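Local atomic coordinates of cobalamin biosynthesis protein CobN (PDB entry 7C6O), a protein that forms the large catalytic subunit of cobaltochelatase, which inserts cobalt into hydrogenobyrinic acid a,c-diamide at the expense of ATP during cobalamin biosynthesis. Residues Ile697-His702 with Asn1125-Ala1130; Val146-Glu151 with Pro169-Pro174; Asp468-Tyr473 with Pro528-Leu533; Lys848-Arg853 with Pro949-Met954. All blocks are in the same frame, centred on the assembly; numbering follows the deposited sequence.

Along the chain interaction 2 closes first and interaction 3 second, while interaction 4 lies nested inside the loop closed by interaction 1. None touches another. Interaction 2 is the outlier, its centre about 70 Å from that of interaction 1, on the opposite side of the chain's centre. It pins helix 146-161 to the loop leading into strand 176-178. Interaction 4 is the most central, about 37 Å centre to centre from both interaction 1 and interaction 3. It packs the loop before helix 853-874 on the start of helix 949-963, whereas interaction 3 joins helices 464-474 and 530-539. Interaction 1 ties strand 696-698 to helix 1126-1132 across 422 residues, bringing distant parts of the chain together.

Interaction 1 (Ile697-His702 with Asn1125-Ala1130); sequences IRDGLH and NPRWMA
Arg698 and Asp699, where strand 696-698 runs out of its two-stranded antiparallel sheet, meet Trp1128 and Arg1127 in the first turn of helix 1126-1132, N-capped by Asn1125.

The guanidinium and indole planes of Arg698 and Trp1128 are nearly perpendicular, 87° apart. Trp1128 CG lies anti to the backbone N (chi1 179°), which carries NE1 over the guanidinium face, toward its rim. The 3.2 Å approach of Arg698 NE to Trp1128 NE1 joins two donors and is no hydrogen bond; it holds for one of two modelled Arg698 conformers. Arg698 NH1 forms a salt bridge with Asp1070. Arg698 O sits at the indole edge, in the ring plane, 3.3 Å from Trp1128 CD1.

The apolar part is small. Ile697 CD1 reaches 4.2 Å from Trp1128 CB and also touches the amide of Asn1125, whose OD1 takes the capping bond from Arg1127 N and whose ND2 donates to Ala1121 O and Ala620 O.

The ionic part is loose. Asp699 OD1 and Arg1127 NH2 form a salt bridge at 3.6 Å, but the oxygen lies well out of the guanidinium plane, so only charge attracts them. A water adds a separate bridge to the backbone, donating to Asp699 OD1 and, at 2.8 Å, to Arg1127 O.

Interaction 2 (Val146-Glu151 with Pro169-Pro174); sequences VDNLRE and PPVATP
Asn148 on helix 146-161 pairs with Val171 in the extended loop before strand 176-178, its side-chain amide imitating the edge of a neighbouring strand: one group accepts from the backbone N-H and donates to the backbone carbonyl of the same residue. Both segments lie at the protein surface, where the helix and the chain that returns after it run past one another. A turn further along the helix, Glu151 OE1 accepts from Thr168 N, a second side-chain grip on the same returning chain.

Starting at CB, the Asn148 side chain leaves the helix with CG anti to the carbonyl carbon and beside the backbone N (chi1 -79°), which swings the amide out to the loop. CG itself sits between the two bonded branches, 3.6 Å from Val171 O.

The OD1 branch has several partners. Val171 N donates to Asn148 OD1 over 2.9 Å, almost straight at 172° and in the carbonyl plane on a lone pair. A water donates to the same OD1 and also to Pro169 O, carrying the link two residues back along the loop. Two carbons also approach this oxygen: Val171 CG2 is 3.3 Å from Asn148 OD1, and Pro170 CA 3.4 Å from it.

The ND2 branch turns the other way along Val171. Besides Val171, ND2 donates to Gly144 O, just ahead of the helix, so the amide is gripped at both ends and its rotation about CB-CG is fixed. Across the pair, Asn148 ND2 reaches Val171 O at 2.8 Å, equally straight, with the acceptor only 5° out of the amide plane.

Interaction 3 (Asp468-Tyr473 with Pro528-Leu533); sequences DVVTAY and PSHHYL
Two helices meet here at an N-terminus: helix 530-539, begun by a serine N-cap, brings its first residues against the flank of helix 464-474. The backbones come closest at Val470 and Ser529, and Val470 is the side chain that carries the contact.

Its two methyls have different work. CG1 is anti to the backbone N (chi1 169°) and lies over one face of the His530 ring, displaced toward the rim: a CH-pi contact, 4.0 Å from the centroid and 26° off the ring normal. The nearest ring atom is CE1, at 3.6 Å from Val470 CG1. CG2 instead faces deeper into helix 530-539, 4.5 Å from Leu533 CD1. Both methyls also flank the carbonyl of Pro528, whose O is 3.8 Å from Val470 CG1.

One residue on, Thr471 CG2 comes to the edge of the His530 ring near its plane, 4.3 Å from CE1. The imidazole is thus met by neighbouring residues of one helix, Val470 on a face and Thr471 at the rim. Its nitrogens are held by polar partners: ND1 hydrogen-bonds with Tyr455 OH and NE2 with Gly475 O, just past helix 464-474. Together these bonds fix the ring's rotation and leave its face presented to the methyl. Phe459 meets the same ring edge-to-face and also touches Val470 and Thr471.

Within the second segment Ser529 OG accepts from Tyr532 N at 3.0 Å, holding the first turn in shape. The whole is buried helix-helix packing of aliphatic on aromatic groups, at the N-terminus of a serine-capped helix.

Interaction 4 (Lys848-Arg853 with Pro949-Met954); sequences KAVPSR and PHVVTM
The imidazole of His950 carries Lys848 CG over the centre of one face, a CH-pi contact 3.7 Å from the centroid and only 10° off the ring normal. At the ring's edge, in its plane, sits a water, 3.1 Å from His950 NE2. Pro305 of helix 305-313 also touches this side chain.

The bends of Lys848 at chi3 (67°) and chi4 fold the chain back so that NZ stays on the same side of the ring as CG, near CD2, and donates to that same water at 2.9 Å.

Farther down helix 949-963, the packing turns apolar. Val850 CG2 meets Val951 CG2 at 3.7 Å, the two side chains crossing at about a right angle. A cis peptide bond follows Val850, and the Pro851 ring reaches Met954 tip to tip, CD 4.2 Å from SD. Met954 CE lies 3.5 Å from Val850 O. Ile898 of helix 896-905 touches both Pro851 and Val951.

This cis-proline loop leads through the Ser852 N-cap, OG to Ala855 N, into helix 853-874. With no direct hydrogen bond between the segments, it is held against the start of helix 949-963 by carbon packing, a methylene on an imidazole and one shared water.

Interaction 1 (Ile697-His702 with Asn1125-Ala1130)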
loop_
_atom_site.group_PDB
_atom_site.type_symbol
_atom_site.label_atom_id
_atom_site.label_comp_id
_atom_site.label_asym_id
_atom_site.label_seq_id
_atom_site.Cartn_x
_atom_site.Cartn_y
_atom_site.Cartn_z
ATOM N N ILE A 697 1.684 -0.273 24.105
ATOM C CA ILE A 697 0.352 0.120 23.667
ATOM C C ILE A 697 0.356 1.625 23.450
ATOM O O ILE A 697 1.242 2.342 23.923
ATOM C CB ILE A 697 -0.752 -0.265 24.675
ATOM C CG1 ILE A 697 -0.535 0.469 25.999
ATOM C CG2 ILE A 697 -0.788 -1.772 24.890
ATOM C CD1 ILE A 697 -1.657 0.272 27.000
ATOM N N ARG A 698 -0.639 2.112 22.717
ATOM C CA ARG A 698 -0.701 3.547 22.492
ATOM C C ARG A 698 -1.116 4.264 23.771
ATOM O O ARG A 698 -1.935 3.767 24.549
ATOM C CB ARG A 698 -1.649 3.884 21.342
ATOM C CG ARG A 698 -3.110 3.562 21.558
ATOM C CD ARG A 698 -3.869 3.924 20.289
ATOM N NE ARG A 698 -5.280 3.553 20.312
ATOM C CZ ARG A 698 -5.727 2.318 20.104
ATOM N NH1 ARG A 698 -4.867 1.333 19.887
ATOM N NH2 ARG A 698 -7.031 2.069 20.122
ATOM N N ASP A 699 -0.515 5.428 23.992
ATOM C CA ASP A 699 -0.667 6.232 25.197
ATOM C C ASP A 699 -1.205 7.611 24.840
ATOM O O ASP A 699 -0.857 8.624 25.452
ATOM C CB ASP A 699 0.659 6.328 25.948
ATOM C CG ASP A 699 0.491 6.842 27.360
ATOM O OD1 ASP A 699 -0.472 6.418 28.033
ATOM O OD2 ASP A 699 1.323 7.664 27.794
ATOM N N GLY A 700 -2.069 7.651 23.839
ATOM C CA GLY A 700 -2.623 8.863 23.283
ATOM C C GLY A 700 -2.795 8.702 21.789
ATOM O O GLY A 700 -2.674 7.606 21.243
ATOM N N LEU A 701 -3.093 9.813 21.123
ATOM C CA LEU A 701 -3.216 9.842 19.674
ATOM C C LEU A 701 -2.294 10.919 19.129
ATOM O O LEU A 701 -2.009 11.910 19.804
ATOM C CB LEU A 701 -4.659 10.111 19.231
ATOM C CG LEU A 701 -5.706 9.095 19.690
ATOM C CD1 LEU A 701 -7.102 9.552 19.304
ATOM C CD2 LEU A 701 -5.405 7.731 19.097
ATOM N N HIS A 702 -1.826 10.722 17.902
ATOM C CA HIS A 702 -0.952 11.711 17.292
ATOM C C HIS A 702 -1.757 12.922 16.845
ATOM O O HIS A 702 -2.884 12.792 16.357
ATOM C CB HIS A 702 -0.196 11.124 16.100
ATOM C CG HIS A 702 0.751 12.094 15.463
ATOM N ND1 HIS A 702 1.820 12.640 16.142
ATOM C CD2 HIS A 702 0.779 12.633 14.222
ATOM C CE1 HIS A 702 2.471 13.468 15.344
ATOM N NE2 HIS A 702 1.859 13.483 14.172
ATOM N N ASN A 1125 -7.496 -1.429 29.985
ATOM C CA ASN A 1125 -6.348 -0.905 30.710
ATOM C C ASN A 1125 -6.624 0.541 31.096
ATOM O O ASN A 1125 -6.820 1.380 30.206
ATOM C CB ASN A 1125 -5.094 -1.008 29.842
ATOM C CG ASN A 1125 -3.822 -0.690 30.602
ATOM O OD1 ASN A 1125 -3.822 0.101 31.543
ATOM N ND2 ASN A 1125 -2.722 -1.310 30.189
ATOM N N PRO A 1126 -6.651 0.883 32.387
ATOM C CA PRO A 1126 -6.967 2.271 32.765
ATOM C C PRO A 1126 -6.017 3.292 32.169
ATOM O O PRO A 1126 -6.420 4.442 31.951
ATOM C CB PRO A 1126 -6.890 2.245 34.301
ATOM C CG PRO A 1126 -6.077 1.031 34.635
ATOM C CD PRO A 1126 -6.387 0.032 33.559
ATOM N N ARG A 1127 -4.770 2.908 31.877
ATOM C CA ARG A 1127 -3.839 3.842 31.251
ATOM C C ARG A 1127 -4.279 4.194 29.835
ATOM O O ARG A 1127 -4.179 5.355 29.420
ATOM C CB ARG A 1127 -2.425 3.256 31.242
ATOM C CG ARG A 1127 -1.756 3.212 32.608
ATOM C CD ARG A 1127 -0.350 2.635 32.513
ATOM N NE ARG A 1127 0.411 3.238 31.422
ATOM C CZ ARG A 1127 1.028 4.413 31.497
ATOM N NH1 ARG A 1127 0.977 5.123 32.617
ATOM N NH2 ARG A 1127 1.696 4.882 30.453
ATOM N N TRP A 1128 -4.769 3.207 29.080
ATOM C CA TRP A 1128 -5.234 3.484 27.725
ATOM C C TRP A 1128 -6.549 4.251 27.734
ATOM O O TRP A 1128 -6.740 5.174 26.935
ATOM C CB TRP A 1128 -5.389 2.187 26.932
ATOM C CG TRP A 1128 -5.878 2.434 25.538
ATOM C CD1 TRP A 1128 -5.128 2.815 24.464
ATOM C CD2 TRP A 1128 -7.230 2.352 25.076
ATOM N NE1 TRP A 1128 -5.927 2.966 23.357
ATOM C CE2 TRP A 1128 -7.223 2.685 23.706
ATOM C CE3 TRP A 1128 -8.445 2.025 25.685
ATOM C CZ2 TRP A 1128 -8.383 2.698 22.935
ATOM C CZ3 TRP A 1128 -9.596 2.035 24.917
ATOM C CH2 TRP A 1128 -9.558 2.372 23.557
ATOM N N MET A 1129 -7.476 3.878 28.622
ATOM C CA MET A 1129 -8.743 4.598 28.690
ATOM C C MET A 1129 -8.524 6.055 29.081
ATOM O O MET A 1129 -9.149 6.956 28.511
ATOM C CB MET A 1129 -9.697 3.909 29.667
ATOM C CG MET A 1129 -10.126 2.521 29.221
ATOM S SD MET A 1129 -11.477 1.834 30.200
ATOM C CE MET A 1129 -12.792 2.987 29.803
ATOM N N ALA A 1130 -7.628 6.306 30.039
ATOM C CA ALA A 1130 -7.336 7.682 30.427
ATOM C C ALA A 1130 -6.671 8.444 29.286
ATOM O O ALA A 1130 -6.929 9.639 29.098
ATOM C CB ALA A 1130 -6.456 7.698 31.677
HETATM O O HOH W 1 -2.505 7.434 30.259
#

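Interaction 2 (Val146-Glu151 with Pro169-Pro174)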
loop_
_atom_site.group_PDB
_atom_site.type_symbol
_atom_site.label_atom_id
_atom_site.label_comp_id
_atom_site.label_asym_id
_atom_site.label_seq_id
_atom_site.Cartn_x
_atom_site.Cartn_y
_atom_site.Cartn_z
ATOM N N VAL A 146 16.428 10.526 -37.436
ATOM C CA VAL A 146 15.704 10.548 -38.704
ATOM C C VAL A 146 16.509 11.272 -39.776
ATOM O O VAL A 146 16.562 10.835 -40.933
ATOM C CB VAL A 146 14.313 11.182 -38.512
ATOM C CG1 VAL A 146 13.560 11.225 -39.830
ATOM C CG2 VAL A 146 13.519 10.410 -37.464
ATOM N N ASP A 147 17.156 12.385 -39.412
ATOM C CA ASP A 147 17.914 13.157 -40.393
ATOM C C ASP A 147 19.060 12.339 -40.976
ATOM O O ASP A 147 19.274 12.331 -42.193
ATOM C CB ASP A 147 18.449 14.443 -39.762
ATOM C CG ASP A 147 17.348 15.421 -39.409
ATOM O OD1 ASP A 147 16.269 15.359 -40.035
ATOM O OD2 ASP A 147 17.567 16.257 -38.506
ATOM N N ASN A 148 19.813 11.646 -40.118
ATOM C CA ASN A 148 20.949 10.868 -40.607
ATOM C C ASN A 148 20.501 9.696 -41.470
ATOM O O ASN A 148 21.172 9.356 -42.451
ATOM C CB ASN A 148 21.798 10.380 -39.434
ATOM C CG ASN A 148 22.703 11.461 -38.889
ATOM O OD1 ASN A 148 23.202 12.302 -39.640
ATOM N ND2 ASN A 148 22.918 11.453 -37.578
ATOM N N LEU A 149 19.379 9.060 -41.124
ATOM C CA LEU A 149 18.885 7.968 -41.956
ATOM C C LEU A 149 18.428 8.469 -43.320
ATOM O O LEU A 149 18.585 7.763 -44.323
ATOM C CB LEU A 149 17.747 7.229 -41.249
ATOM C CG LEU A 149 18.125 5.946 -40.496
ATOM C CD1 LEU A 149 18.602 4.872 -41.463
ATOM C CD2 LEU A 149 19.181 6.224 -39.432
ATOM N N ARG A 150 17.879 9.684 -43.379
ATOM C CA ARG A 150 17.477 10.246 -44.664
ATOM C C ARG A 150 18.693 10.571 -45.523
ATOM O O ARG A 150 18.739 10.227 -46.712
ATOM C CB ARG A 150 16.615 11.491 -44.444
ATOM C CG ARG A 150 16.226 12.207 -45.729
ATOM C CD ARG A 150 15.245 13.345 -45.476
ATOM N NE ARG A 150 15.476 14.000 -44.192
ATOM C CZ ARG A 150 14.649 13.919 -43.153
ATOM N NH1 ARG A 150 13.527 13.219 -43.247
ATOM N NH2 ARG A 150 14.943 14.544 -42.022
ATOM N N GLU A 151 19.701 11.221 -44.934
ATOM C CA GLU A 151 20.898 11.557 -45.696
ATOM C C GLU A 151 21.719 10.317 -46.031
ATOM O O GLU A 151 22.375 10.282 -47.078
ATOM C CB GLU A 151 21.749 12.572 -44.930
ATOM C CG GLU A 151 21.026 13.883 -44.646
ATOM C CD GLU A 151 20.539 14.569 -45.908
ATOM O OE1 GLU A 151 21.345 14.735 -46.849
ATOM O OE2 GLU A 151 19.343 14.931 -45.964
ATOM N N PRO A 169 26.445 15.762 -44.710
ATOM C CA PRO A 169 27.278 14.882 -43.880
ATOM C C PRO A 169 26.537 14.449 -42.628
ATOM O O PRO A 169 25.515 15.051 -42.265
ATOM C CB PRO A 169 28.487 15.767 -43.533
ATOM C CG PRO A 169 28.535 16.785 -44.622
ATOM C CD PRO A 169 27.109 17.045 -45.003
ATOM N N PRO A 170 27.014 13.407 -41.944
ATOM C CA PRO A 170 26.368 12.996 -40.690
ATOM C C PRO A 170 26.365 14.128 -39.674
ATOM O O PRO A 170 27.331 14.886 -39.555
ATOM C CB PRO A 170 27.231 11.819 -40.215
ATOM C CG PRO A 170 27.904 11.312 -41.453
ATOM C CD PRO A 170 28.132 12.520 -42.310
ATOM N N VAL A 171 25.262 14.242 -38.940
ATOM C CA VAL A 171 25.103 15.256 -37.906
ATOM C C VAL A 171 25.033 14.567 -36.553
ATOM O O VAL A 171 24.351 13.548 -36.392
ATOM C CB VAL A 171 23.858 16.136 -38.141
ATOM C CG1 VAL A 171 24.039 16.982 -39.390
ATOM C CG2 VAL A 171 22.600 15.281 -38.249
ATOM N N ALA A 172 25.758 15.116 -35.583
ATOM C CA ALA A 172 25.695 14.594 -34.229
ATOM C C ALA A 172 24.345 14.917 -33.601
ATOM O O ALA A 172 23.744 15.962 -33.862
ATOM C CB ALA A 172 26.823 15.174 -33.378
ATOM N N THR A 173 23.862 13.997 -32.778
ATOM C CA THR A 173 22.623 14.201 -32.054
ATOM C C THR A 173 22.924 14.412 -30.581
ATOM O O THR A 173 23.647 13.605 -29.981
ATOM C CB THR A 173 21.691 13.004 -32.231
ATOM O OG1 THR A 173 22.469 11.800 -32.273
ATOM C CG2 THR A 173 20.902 13.141 -33.523
ATOM N N PRO A 174 22.402 15.472 -29.971
ATOM C CA PRO A 174 22.750 15.769 -28.579
ATOM C C PRO A 174 22.229 14.698 -27.634
ATOM O O PRO A 174 21.314 13.934 -27.951
ATOM C CB PRO A 174 22.065 17.116 -28.313
ATOM C CG PRO A 174 21.643 17.632 -29.657
ATOM C CD PRO A 174 21.432 16.432 -30.517
HETATM O O HOH W 2 22.870 14.108 -41.873
#

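Interaction 3 (Asp468-Tyr473 with Pro528-Leu533)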
loop_
_atom_site.group_PDB
_atom_site.type_symbol
_atom_site.label_atom_id
_atom_site.label_comp_id
_atom_site.label_asym_id
_atom_site.label_seq_id
_atom_site.Cartn_x
_atom_site.Cartn_y
_atom_site.Cartn_z
ATOM N N ASP A 468 -23.593 3.161 -17.559
ATOM C CA ASP A 468 -24.486 2.006 -17.551
ATOM C C ASP A 468 -24.542 1.359 -16.172
ATOM O O ASP A 468 -25.623 1.003 -15.690
ATOM C CB ASP A 468 -24.043 0.974 -18.590
ATOM C CG ASP A 468 -24.392 1.379 -20.008
ATOM O OD1 ASP A 468 -25.085 2.401 -20.196
ATOM O OD2 ASP A 468 -23.964 0.665 -20.939
ATOM N N VAL A 469 -23.392 1.202 -15.516
ATOM C CA VAL A 469 -23.357 0.526 -14.222
ATOM C C VAL A 469 -23.949 1.414 -13.134
ATOM O O VAL A 469 -24.676 0.945 -12.251
ATOM C CB VAL A 469 -21.915 0.101 -13.890
ATOM C CG1 VAL A 469 -21.835 -0.482 -12.491
ATOM C CG2 VAL A 469 -21.410 -0.900 -14.919
ATOM N N VAL A 470 -23.650 2.714 -13.180
ATOM C CA VAL A 470 -24.167 3.627 -12.160
ATOM C C VAL A 470 -25.688 3.694 -12.231
ATOM O O VAL A 470 -26.379 3.603 -11.209
ATOM C CB VAL A 470 -23.530 5.022 -12.306
ATOM C CG1 VAL A 470 -24.257 6.029 -11.429
ATOM C CG2 VAL A 470 -22.053 4.971 -11.942
ATOM N N THR A 471 -26.236 3.841 -13.441
ATOM C CA THR A 471 -27.688 3.905 -13.570
ATOM C C THR A 471 -28.335 2.554 -13.296
ATOM O O THR A 471 -29.496 2.501 -12.874
ATOM C CB THR A 471 -28.088 4.407 -14.960
ATOM O OG1 THR A 471 -27.527 3.552 -15.962
ATOM C CG2 THR A 471 -27.602 5.836 -15.178
ATOM N N ALA A 472 -27.610 1.457 -13.524
ATOM C CA ALA A 472 -28.169 0.138 -13.243
ATOM C C ALA A 472 -28.442 -0.039 -11.756
ATOM O O ALA A 472 -29.442 -0.655 -11.367
ATOM C CB ALA A 472 -27.228 -0.954 -13.749
ATOM N N TYR A 473 -27.571 0.506 -10.907
ATOM C CA TYR A 473 -27.725 0.367 -9.466
ATOM C C TYR A 473 -28.471 1.529 -8.826
ATOM O O TYR A 473 -29.190 1.323 -7.841
ATOM C CB TYR A 473 -26.353 0.219 -8.804
ATOM C CG TYR A 473 -25.745 -1.155 -8.965
ATOM C CD1 TYR A 473 -24.998 -1.480 -10.090
ATOM C CD2 TYR A 473 -25.916 -2.128 -7.986
ATOM C CE1 TYR A 473 -24.439 -2.738 -10.233
ATOM C CE2 TYR A 473 -25.363 -3.383 -8.122
ATOM C CZ TYR A 473 -24.627 -3.684 -9.246
ATOM O OH TYR A 473 -24.075 -4.935 -9.380
ATOM N N PRO A 528 -20.301 4.011 -7.248
ATOM C CA PRO A 528 -20.702 5.194 -6.483
ATOM C C PRO A 528 -22.053 5.702 -6.958
ATOM O O PRO A 528 -22.426 5.545 -8.123
ATOM C CB PRO A 528 -19.588 6.205 -6.778
ATOM C CG PRO A 528 -19.060 5.787 -8.115
ATOM C CD PRO A 528 -19.127 4.280 -8.098
ATOM N N SER A 529 -22.793 6.308 -6.034
ATOM C CA SER A 529 -24.109 6.846 -6.338
ATOM C C SER A 529 -23.989 8.185 -7.064
ATOM O O SER A 529 -22.909 8.774 -7.167
ATOM C CB SER A 529 -24.923 7.023 -5.059
ATOM O OG SER A 529 -24.386 8.075 -4.270
ATOM N N HIS A 530 -25.126 8.666 -7.577
ATOM C CA HIS A 530 -25.158 10.007 -8.153
ATOM C C HIS A 530 -24.837 11.064 -7.104
ATOM O O HIS A 530 -24.204 12.077 -7.416
ATOM C CB HIS A 530 -26.525 10.294 -8.780
ATOM C CG HIS A 530 -26.858 9.420 -9.951
ATOM N ND1 HIS A 530 -26.187 9.493 -11.154
ATOM C CD2 HIS A 530 -27.806 8.466 -10.107
ATOM C CE1 HIS A 530 -26.704 8.617 -11.997
ATOM N NE2 HIS A 530 -27.687 7.981 -11.387
ATOM N N HIS A 531 -25.267 10.847 -5.859
ATOM C CA HIS A 531 -24.938 11.785 -4.791
ATOM C C HIS A 531 -23.438 11.802 -4.514
ATOM O O HIS A 531 -22.846 12.872 -4.333
ATOM C CB HIS A 531 -25.718 11.429 -3.525
ATOM C CG HIS A 531 -25.394 12.297 -2.351
ATOM N ND1 HIS A 531 -24.555 11.894 -1.336
ATOM C CD2 HIS A 531 -25.793 13.552 -2.035
ATOM C CE1 HIS A 531 -24.454 12.861 -0.441
ATOM N NE2 HIS A 531 -25.195 13.879 -0.843
ATOM N N TYR A 532 -22.811 10.624 -4.485
ATOM C CA TYR A 532 -21.365 10.548 -4.298
ATOM C C TYR A 532 -20.636 11.317 -5.393
ATOM O O TYR A 532 -19.741 12.123 -5.114
ATOM C CB TYR A 532 -20.923 9.081 -4.276
ATOM C CG TYR A 532 -19.488 8.858 -3.849
ATOM C CD1 TYR A 532 -18.431 9.140 -4.709
ATOM C CD2 TYR A 532 -19.188 8.352 -2.592
ATOM C CE1 TYR A 532 -17.123 8.938 -4.326
ATOM C CE2 TYR A 532 -17.876 8.144 -2.197
ATOM C CZ TYR A 532 -16.849 8.437 -3.070
ATOM O OH TYR A 532 -15.542 8.236 -2.689
ATOM N N LEU A 533 -21.011 11.080 -6.652
ATOM C CA LEU A 533 -20.349 11.757 -7.762
ATOM C C LEU A 533 -20.633 13.254 -7.747
ATOM O O LEU A 533 -19.727 14.064 -7.975
ATOM C CB LEU A 533 -20.788 11.138 -9.088
ATOM C CG LEU A 533 -20.418 9.667 -9.286
ATOM C CD1 LEU A 533 -21.117 9.093 -10.510
ATOM C CD2 LEU A 533 -18.912 9.508 -9.407
#

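Interaction 4 (Lys848-Arg853 with Pro949-Met954)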
loop_
_atom_site.group_PDB
_atom_site.type_symbol
_atom_site.label_atom_id
_atom_site.label_comp_id
_atom_site.label_asym_id
_atom_site.label_seq_id
_atom_site.Cartn_x
_atom_site.Cartn_y
_atom_site.Cartn_z
ATOM N N LYS A 848 9.313 -6.823 -6.709
ATOM C CA LYS A 848 9.968 -8.020 -7.220
ATOM C C LYS A 848 11.030 -8.558 -6.271
ATOM O O LYS A 848 11.692 -9.551 -6.597
ATOM C CB LYS A 848 10.596 -7.730 -8.591
ATOM C CG LYS A 848 9.576 -7.378 -9.670
ATOM C CD LYS A 848 10.234 -6.748 -10.893
ATOM C CE LYS A 848 11.125 -7.737 -11.626
ATOM N NZ LYS A 848 10.351 -8.878 -12.188
ATOM N N ALA A 849 11.206 -7.931 -5.105
ATOM C CA ALA A 849 12.231 -8.316 -4.143
ATOM C C ALA A 849 11.626 -8.782 -2.824
ATOM O O ALA A 849 12.249 -8.650 -1.766
ATOM C CB ALA A 849 13.205 -7.163 -3.904
ATOM N N VAL A 850 10.412 -9.326 -2.869
ATOM C CA VAL A 850 9.763 -9.852 -1.670
ATOM C C VAL A 850 9.401 -11.314 -1.912
ATOM O O VAL A 850 8.901 -11.660 -2.994
ATOM C CB VAL A 850 8.536 -9.011 -1.273
ATOM C CG1 VAL A 850 8.962 -7.607 -0.866
ATOM C CG2 VAL A 850 7.522 -8.944 -2.400
ATOM N N PRO A 851 9.650 -12.215 -0.950
ATOM C CA PRO A 851 10.241 -11.908 0.356
ATOM C C PRO A 851 11.745 -11.650 0.307
ATOM O O PRO A 851 12.458 -12.262 -0.492
ATOM C CB PRO A 851 9.948 -13.169 1.172
ATOM C CG PRO A 851 9.922 -14.258 0.153
ATOM C CD PRO A 851 9.311 -13.645 -1.078
ATOM N N SER A 852 12.210 -10.735 1.153
ATOM C CA SER A 852 13.638 -10.576 1.361
ATOM C C SER A 852 14.185 -11.779 2.126
ATOM O O SER A 852 13.439 -12.633 2.617
ATOM C CB SER A 852 13.933 -9.287 2.129
ATOM O OG SER A 852 13.506 -9.386 3.478
ATOM N N ARG A 853 15.513 -11.841 2.228
ATOM C CA ARG A 853 16.130 -12.917 2.996
ATOM C C ARG A 853 15.755 -12.825 4.471
ATOM O O ARG A 853 15.547 -13.852 5.130
ATOM C CB ARG A 853 17.647 -12.889 2.815
ATOM C CG ARG A 853 18.101 -13.228 1.402
ATOM C CD ARG A 853 19.618 -13.260 1.291
ATOM N NE ARG A 853 20.054 -13.661 -0.044
ATOM C CZ ARG A 853 20.248 -14.922 -0.419
ATOM N NH1 ARG A 853 20.045 -15.910 0.443
ATOM N NH2 ARG A 853 20.647 -15.196 -1.654
ATOM N N PRO A 949 1.568 -8.373 -8.001
ATOM C CA PRO A 949 1.157 -9.399 -8.968
ATOM C C PRO A 949 2.218 -10.464 -9.173
ATOM O O PRO A 949 1.869 -11.630 -9.396
ATOM C CB PRO A 949 0.898 -8.591 -10.247
ATOM C CG PRO A 949 1.836 -7.435 -10.137
ATOM C CD PRO A 949 1.887 -7.093 -8.665
ATOM N N HIS A 950 3.503 -10.101 -9.085
ATOM C CA HIS A 950 4.566 -11.095 -9.206
ATOM C C HIS A 950 4.488 -12.128 -8.089
ATOM O O HIS A 950 4.826 -13.297 -8.300
ATOM C CB HIS A 950 5.943 -10.423 -9.182
ATOM C CG HIS A 950 6.047 -9.199 -10.038
ATOM N ND1 HIS A 950 5.578 -7.967 -9.635
ATOM C CD2 HIS A 950 6.589 -9.012 -11.266
ATOM C CE1 HIS A 950 5.816 -7.077 -10.581
ATOM N NE2 HIS A 950 6.428 -7.684 -11.582
ATOM N N VAL A 951 4.053 -11.714 -6.898
ATOM C CA VAL A 951 3.967 -12.633 -5.767
ATOM C C VAL A 951 2.780 -13.575 -5.918
ATOM O O VAL A 951 2.875 -14.763 -5.590
ATOM C CB VAL A 951 3.895 -11.846 -4.448
ATOM C CG1 VAL A 951 3.745 -12.801 -3.283
ATOM C CG2 VAL A 951 5.131 -10.976 -4.275
ATOM N N VAL A 952 1.643 -13.061 -6.399
ATOM C CA VAL A 952 0.491 -13.918 -6.678
ATOM C C VAL A 952 0.897 -15.050 -7.611
ATOM O O VAL A 952 0.580 -16.224 -7.378
ATOM C CB VAL A 952 -0.662 -13.088 -7.272
ATOM C CG1 VAL A 952 -1.784 -13.999 -7.755
ATOM C CG2 VAL A 952 -1.183 -12.087 -6.247
ATOM N N THR A 953 1.611 -14.710 -8.685
ATOM C CA THR A 953 2.115 -15.733 -9.591
ATOM C C THR A 953 3.136 -16.626 -8.898
ATOM O O THR A 953 3.148 -17.844 -9.107
ATOM C CB THR A 953 2.727 -15.074 -10.826
ATOM O OG1 THR A 953 1.768 -14.191 -11.422
ATOM C CG2 THR A 953 3.127 -16.124 -11.840
ATOM N N MET A 954 3.991 -16.037 -8.059
ATOM C CA MET A 954 5.005 -16.813 -7.350
ATOM C C MET A 954 4.370 -17.863 -6.444
ATOM O O MET A 954 4.794 -19.025 -6.430
ATOM C CB MET A 954 5.901 -15.877 -6.539
ATOM C CG MET A 954 6.944 -16.596 -5.691
ATOM S SD MET A 954 7.630 -15.550 -4.392
ATOM C CE MET A 954 8.240 -14.158 -5.336
HETATM O O HOH W 3 8.380 -7.755 -14.052
#